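PDB 5YUQ: chintase from Rhizomucor miehei, which probably hydrolyses the beta-1,4 glycosidic bonds of chitin, as expected of a family 18 glycoside hydrolase, in an active site shaped as a tunnel. Local coordinates for residues Leu4-Val9 with Asp20-Ile25; Glu243-Ser248 with Thr312-Ser317. All coordinates share one frame; numbering follows the deposited sequence.

Contact 1: residues Leu4-Val9 with Asp20-Ile25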
loop_
_atom_site.group_PDB
_atom_site.type_symbol
_atom_site.label_atom_id
_atom_site.label_comp_id
_atom_site.label_asym_id
_atom_site.label_seq_id
_atom_site.Cartn_x
_atom_site.Cartn_y
_atom_site.Cartn_z
ATOM N N LEU A 4 8.261 8.595 8.837
ATOM C CA LEU A 4 8.582 7.490 7.930
ATOM C C LEU A 4 8.143 6.184 8.535
ATOM O O LEU A 4 8.679 5.787 9.513
ATOM C CB LEU A 4 10.108 7.535 7.614
ATOM C CG LEU A 4 10.507 6.719 6.412
ATOM C CD1 LEU A 4 12.009 6.916 6.168
ATOM C CD2 LEU A 4 10.274 5.336 6.754
ATOM N N SER A 5 7.122 5.526 7.949
ATOM C CA SER A 5 6.601 4.261 8.445
ATOM C C SER A 5 6.937 3.172 7.458
ATOM O O SER A 5 6.821 3.359 6.255
ATOM C CB SER A 5 5.093 4.337 8.593
ATOM O OG SER A 5 4.743 5.355 9.521
ATOM N N ALA A 6 7.359 2.027 7.974
ATOM C CA ALA A 6 7.764 0.930 7.115
ATOM C C ALA A 6 6.902 -0.282 7.396
ATOM O O ALA A 6 6.841 -0.750 8.535
ATOM C CB ALA A 6 9.226 0.595 7.373
ATOM N N TYR A 7 6.250 -0.804 6.361
ATOM C CA TYR A 7 5.572 -2.086 6.493
ATOM C C TYR A 7 6.587 -3.215 6.476
ATOM O O TYR A 7 7.518 -3.218 5.672
ATOM C CB TYR A 7 4.572 -2.292 5.358
ATOM C CG TYR A 7 3.272 -1.562 5.580
ATOM C CD1 TYR A 7 3.108 -0.262 5.130
ATOM C CD2 TYR A 7 2.213 -2.166 6.247
ATOM C CE1 TYR A 7 1.918 0.422 5.333
ATOM C CE2 TYR A 7 0.998 -1.492 6.437
ATOM C CZ TYR A 7 0.871 -0.197 5.991
ATOM O OH TYR A 7 -0.312 0.476 6.192
ATOM N N VAL A 8 6.406 -4.164 7.388
ATOM C CA VAL A 8 7.115 -5.432 7.319
ATOM C C VAL A 8 6.041 -6.497 7.270
ATOM O O VAL A 8 4.933 -6.290 7.778
ATOM C CB VAL A 8 8.033 -5.647 8.528
ATOM C CG1 VAL A 8 9.107 -4.572 8.560
ATOM C CG2 VAL A 8 7.238 -5.668 9.835
ATOM N N VAL A 9 6.349 -7.622 6.641
ATOM C CA VAL A 9 5.339 -8.642 6.403
ATOM C C VAL A 9 5.640 -9.937 7.148
ATOM O O VAL A 9 6.782 -10.385 7.202
ATOM C CB VAL A 9 5.112 -8.898 4.883
ATOM C CG1 VAL A 9 4.642 -7.616 4.197
ATOM C CG2 VAL A 9 6.380 -9.440 4.205
ATOM N N ASP A 20 17.367 2.915 12.742
ATOM C CA ASP A 20 17.744 4.328 12.784
ATOM C C ASP A 20 17.269 5.096 11.554
ATOM O O ASP A 20 17.356 6.320 11.507
ATOM C CB ASP A 20 19.255 4.484 12.992
ATOM C CG ASP A 20 19.692 4.057 14.378
ATOM O OD1 ASP A 20 19.044 4.486 15.359
ATOM O OD2 ASP A 20 20.666 3.283 14.490
ATOM N N LYS A 21 16.744 4.371 10.573
ATOM C CA LYS A 21 16.280 4.987 9.334
ATOM C C LYS A 21 14.754 5.048 9.212
ATOM O O LYS A 21 14.218 5.347 8.141
ATOM C CB LYS A 21 16.896 4.264 8.129
ATOM C CG LYS A 21 18.428 4.342 8.089
ATOM C CD LYS A 21 19.001 3.458 6.987
ATOM C CE LYS A 21 20.533 3.503 6.941
ATOM N NZ LYS A 21 21.030 4.828 6.497
ATOM N N LEU A 22 14.055 4.793 10.315
ATOM C CA LEU A 22 12.590 4.805 10.291
ATOM C C LEU A 22 12.033 5.183 11.645
ATOM O O LEU A 22 12.744 5.124 12.649
ATOM C CB LEU A 22 12.047 3.441 9.842
ATOM C CG LEU A 22 12.492 2.196 10.624
ATOM C CD1 LEU A 22 11.612 1.941 11.839
ATOM C CD2 LEU A 22 12.496 0.987 9.718
ATOM N N ASP A 23 10.758 5.551 11.672
ATOM C CA ASP A 23 10.122 5.999 12.906
ATOM C C ASP A 23 9.066 5.036 13.416
ATOM O O ASP A 23 8.747 5.022 14.602
ATOM C CB ASP A 23 9.460 7.356 12.673
ATOM C CG ASP A 23 10.432 8.386 12.168
ATOM O OD1 ASP A 23 11.349 8.742 12.935
ATOM O OD2 ASP A 23 10.277 8.850 11.019
ATOM N N HIS A 24 8.511 4.240 12.515
ATOM C CA HIS A 24 7.305 3.495 12.810
ATOM C C HIS A 24 7.330 2.205 12.007
ATOM O O HIS A 24 7.556 2.234 10.803
ATOM C CB HIS A 24 6.106 4.373 12.403
ATOM C CG HIS A 24 4.764 3.778 12.684
ATOM N ND1 HIS A 24 3.654 4.099 11.931
ATOM C CD2 HIS A 24 4.330 2.937 13.653
ATOM C CE1 HIS A 24 2.598 3.465 12.412
ATOM N NE2 HIS A 24 2.978 2.757 13.459
ATOM N N ILE A 25 7.134 1.072 12.675
ATOM C CA ILE A 25 7.017 -0.202 11.968
ATOM C C ILE A 25 5.544 -0.562 11.916
ATOM O O ILE A 25 4.843 -0.425 12.921
ATOM C CB ILE A 25 7.776 -1.336 12.683
ATOM C CG1 ILE A 25 9.287 -1.103 12.614
ATOM C CG2 ILE A 25 7.451 -2.691 12.053
ATOM C CD1 ILE A 25 9.880 -1.219 11.226
#

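Contact 2: residues Glu243-Ser248 with Thr312-Ser317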
loop_
_atom_site.group_PDB
_atom_site.type_symbol
_atom_site.label_atom_id
_atom_site.label_comp_id
_atom_site.label_asym_id
_atom_site.label_seq_id
_atom_site.Cartn_x
_atom_site.Cartn_y
_atom_site.Cartn_z
ATOM N N GLU A 243 3.941 -4.680 -28.584
ATOM C CA GLU A 243 5.037 -4.365 -29.506
ATOM C C GLU A 243 6.206 -3.855 -28.677
ATOM O O GLU A 243 6.032 -3.502 -27.512
ATOM C CB GLU A 243 4.604 -3.292 -30.508
ATOM C CG GLU A 243 3.492 -3.699 -31.448
ATOM C CD GLU A 243 3.909 -4.767 -32.423
ATOM O OE1 GLU A 243 5.111 -4.837 -32.749
ATOM O OE2 GLU A 243 3.026 -5.528 -32.876
ATOM N N PRO A 244 7.409 -3.816 -29.255
ATOM C CA PRO A 244 8.558 -3.380 -28.452
ATOM C C PRO A 244 8.483 -1.915 -28.029
ATOM O O PRO A 244 7.878 -1.089 -28.721
ATOM C CB PRO A 244 9.746 -3.595 -29.399
ATOM C CG PRO A 244 9.272 -4.704 -30.325
ATOM C CD PRO A 244 7.816 -4.433 -30.533
ATOM N N ILE A 245 9.078 -1.614 -26.880
ATOM C CA ILE A 245 9.303 -0.236 -26.480
ATOM C C ILE A 245 10.633 0.205 -27.073
ATOM O O ILE A 245 11.589 -0.572 -27.126
ATOM C CB ILE A 245 9.282 -0.095 -24.952
ATOM C CG1 ILE A 245 7.832 -0.089 -24.460
ATOM C CG2 ILE A 245 10.020 1.170 -24.498
ATOM C CD1 ILE A 245 7.704 0.026 -22.956
ATOM N N THR A 246 10.671 1.437 -27.570
ATOM C CA THR A 246 11.891 2.016 -28.106
ATOM C C THR A 246 12.102 3.401 -27.518
ATOM O O THR A 246 11.360 3.833 -26.638
ATOM C CB THR A 246 11.840 2.140 -29.642
ATOM O OG1 THR A 246 10.888 3.141 -30.008
ATOM C CG2 THR A 246 11.465 0.815 -30.292
ATOM N N ALA A 247 13.113 4.106 -28.015
ATOM C CA ALA A 247 13.370 5.469 -27.565
ATOM C C ALA A 247 12.229 6.395 -27.963
ATOM O O ALA A 247 12.075 7.477 -27.396
ATOM C CB ALA A 247 14.679 5.977 -28.141
ATOM N N SER A 248 11.441 5.971 -28.946
ATOM C CA SER A 248 10.371 6.798 -29.498
ATOM C C SER A 248 9.003 6.537 -28.884
ATOM O O SER A 248 8.130 7.396 -28.947
ATOM C CB SER A 248 10.266 6.590 -31.012
ATOM O OG SER A 248 11.369 7.160 -31.691
ATOM N N THR A 312 9.003 8.542 -12.915
ATOM C CA THR A 312 9.434 7.196 -12.528
ATOM C C THR A 312 10.253 6.544 -13.631
ATOM O O THR A 312 10.067 6.859 -14.809
ATOM C CB THR A 312 8.236 6.266 -12.215
ATOM O OG1 THR A 312 7.383 6.171 -13.364
ATOM C CG2 THR A 312 7.421 6.793 -11.037
ATOM N N PRO A 313 11.144 5.619 -13.249
ATOM C CA PRO A 313 11.937 4.895 -14.250
ATOM C C PRO A 313 11.131 3.740 -14.812
ATOM O O PRO A 313 10.218 3.233 -14.157
ATOM C CB PRO A 313 13.100 4.345 -13.425
ATOM C CG PRO A 313 12.476 4.103 -12.066
ATOM C CD PRO A 313 11.538 5.271 -11.871
ATOM N N TYR A 314 11.464 3.325 -16.025
ATOM C CA TYR A 314 10.901 2.101 -16.545
ATOM C C TYR A 314 11.935 1.459 -17.433
ATOM O O TYR A 314 12.896 2.107 -17.841
ATOM C CB TYR A 314 9.584 2.349 -17.292
ATOM C CG TYR A 314 9.693 3.202 -18.534
ATOM C CD1 TYR A 314 9.713 4.591 -18.452
ATOM C CD2 TYR A 314 9.738 2.621 -19.791
ATOM C CE1 TYR A 314 9.792 5.370 -19.591
ATOM C CE2 TYR A 314 9.817 3.390 -20.928
ATOM C CZ TYR A 314 9.852 4.757 -20.826
ATOM O OH TYR A 314 9.937 5.520 -21.963
ATOM N N ALA A 315 11.766 0.172 -17.697
ATOM C CA ALA A 315 12.758 -0.549 -18.474
ATOM C C ALA A 315 12.063 -1.541 -19.382
ATOM O O ALA A 315 11.002 -2.064 -19.050
ATOM C CB ALA A 315 13.748 -1.252 -17.550
ATOM N N TYR A 316 12.655 -1.788 -20.543
ATOM C CA TYR A 316 12.075 -2.735 -21.473
ATOM C C TYR A 316 13.031 -3.897 -21.717
ATOM O O TYR A 316 14.222 -3.696 -21.950
ATOM C CB TYR A 316 11.732 -2.058 -22.797
ATOM C CG TYR A 316 11.127 -3.020 -23.793
ATOM C CD1 TYR A 316 9.844 -3.525 -23.608
ATOM C CD2 TYR A 316 11.842 -3.440 -24.902
ATOM C CE1 TYR A 316 9.287 -4.421 -24.517
ATOM C CE2 TYR A 316 11.292 -4.329 -25.809
ATOM C CZ TYR A 316 10.018 -4.813 -25.606
ATOM O OH TYR A 316 9.485 -5.699 -26.513
ATOM N N SER A 317 12.493 -5.110 -21.647
ATOM C CA SER A 317 13.250 -6.304 -21.994
ATOM C C SER A 317 12.667 -6.896 -23.258
ATOM O O SER A 317 11.539 -7.379 -23.251
ATOM C CB SER A 317 13.168 -7.338 -20.870
ATOM O OG SER A 317 13.720 -8.578 -21.303
HETATM O O HOH W 1 10.734 5.475 -24.777
#

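Contact 1: residues Leu4-Val9 with Asp20-Ile25
Ser5 and Ala6 pair with His24 and Ile25 as neighbouring parallel strands, a buried backbone contact where the first two strands of the barrel begin. Ala6 N donates to His24 O over 2.8 Å, nearly in line with the carbonyl. Earlier in both segments, Leu4 O accepts Asp23 N at 3.0 Å, in the carbonyl plane, and His24 N makes a second, weak bond to the same oxygen. The Asp23 side chain folds back to accept Leu4 N on the anti lone pair of OD2 (3.0 Å, N-H...O 138°), while OD1 forms a salt bridge with Arg369.

The two faces differ in character. On the Ser5 side, CG of His24 is anti to the backbone N (chi1 -178°), which lays the imidazole beside the serine; ND1 donates to Ser5 OG at 2.9 Å, with the oxygen at the ring edge. Ser61 bonds NE2, so both ring nitrogens are held and the rotation is fixed. On the Ala6 side, the Leu4 and Leu22 side chains cross at about a right angle, Leu4 CD2 4.0 Å from Leu22 CB; Leu22 CD2 reaches Ala6 CB, and CG2 of Val8 meets CG2 of Ile25 at 3.7 Å.

Strand 4-9 also pairs with 346-350, and 24-32 with 59-65. Polar residues facing inward and aliphatic ones outward fit the parallel beta-barrel of a TIM-barrel hydrolase, here with no alpha-helix between strands 4-9 and 24-32.

Contact 2: residues Glu243-Ser248 with Thr312-Ser317
Ile245 and Pro244 lie against one face of the Tyr316 ring, covering it with backbone as much as with side chain. Ile245 N sits 3.5 Å above the ring plane, over its centre, with its N-H directed down at the aromatic face. Beside it, Ile245 CB makes a CH-pi contact, 4.0 Å from the Tyr316 ring centroid and 29° off the normal. At the phenol end, Pro244 CA approaches Tyr316 OH to 3.2 Å, and the proline ring runs alongside the tyrosine with CB 4.0 Å from Tyr316 CE2. Tyr316 reaches this position because its CG is anti to the backbone N (chi1 180°), extending the ring from the strand beneath the loop.

The isoleucine also reaches the next tyrosine on the same side of the strand: its CG2 comes to the edge of the Tyr314 ring, 4.2 Å from CE2. No direct hydrogen bond joins the two segments. Instead, a water links Thr246 O, to which it donates at 2.6 Å, with Tyr314 OH at 2.9 Å.

Farther out, Ser321 OG bonds the Tyr316 hydroxyl, and Tyr305 of strand 302-307 meets the Tyr314 ring with the planes about 20° apart. In the loop, Thr246 OG1 accepts Ser248 N, forming an ST turn, while Thr249 OG1 bonds Thr246 N. A region of antiparallel strands, loops and a short helix (287-292) inserted after strand 228-240 is consistent with the insertion domain found in many family 18 chitinases; here tyrosines of strand 312-317 carry one of its loops.

In the fold
Contacts 1 and 2 share one chain but do not touch: their centres are 32 Å apart and their nearest atoms about 18 Å. Contact 1 belongs to the barrel, about 13 Å from the centre of the chain, whereas contact 2 lies about 25 Å out, where a partly exposed loop covers buried tyrosines. Backbone hydrogen bonds between parallel strands dominate the first, reinforced by a polar network; the second relies on aromatic and aliphatic surfaces plus a bridging water. Strand pairings connect them indirectly: strand 312-317 borders 322-325, which borders 228-240, then 346-350, and finally 4-9. Contact 1 thus joins the first two barrel strands, while contact 2 joins a loop to an antiparallel sheet.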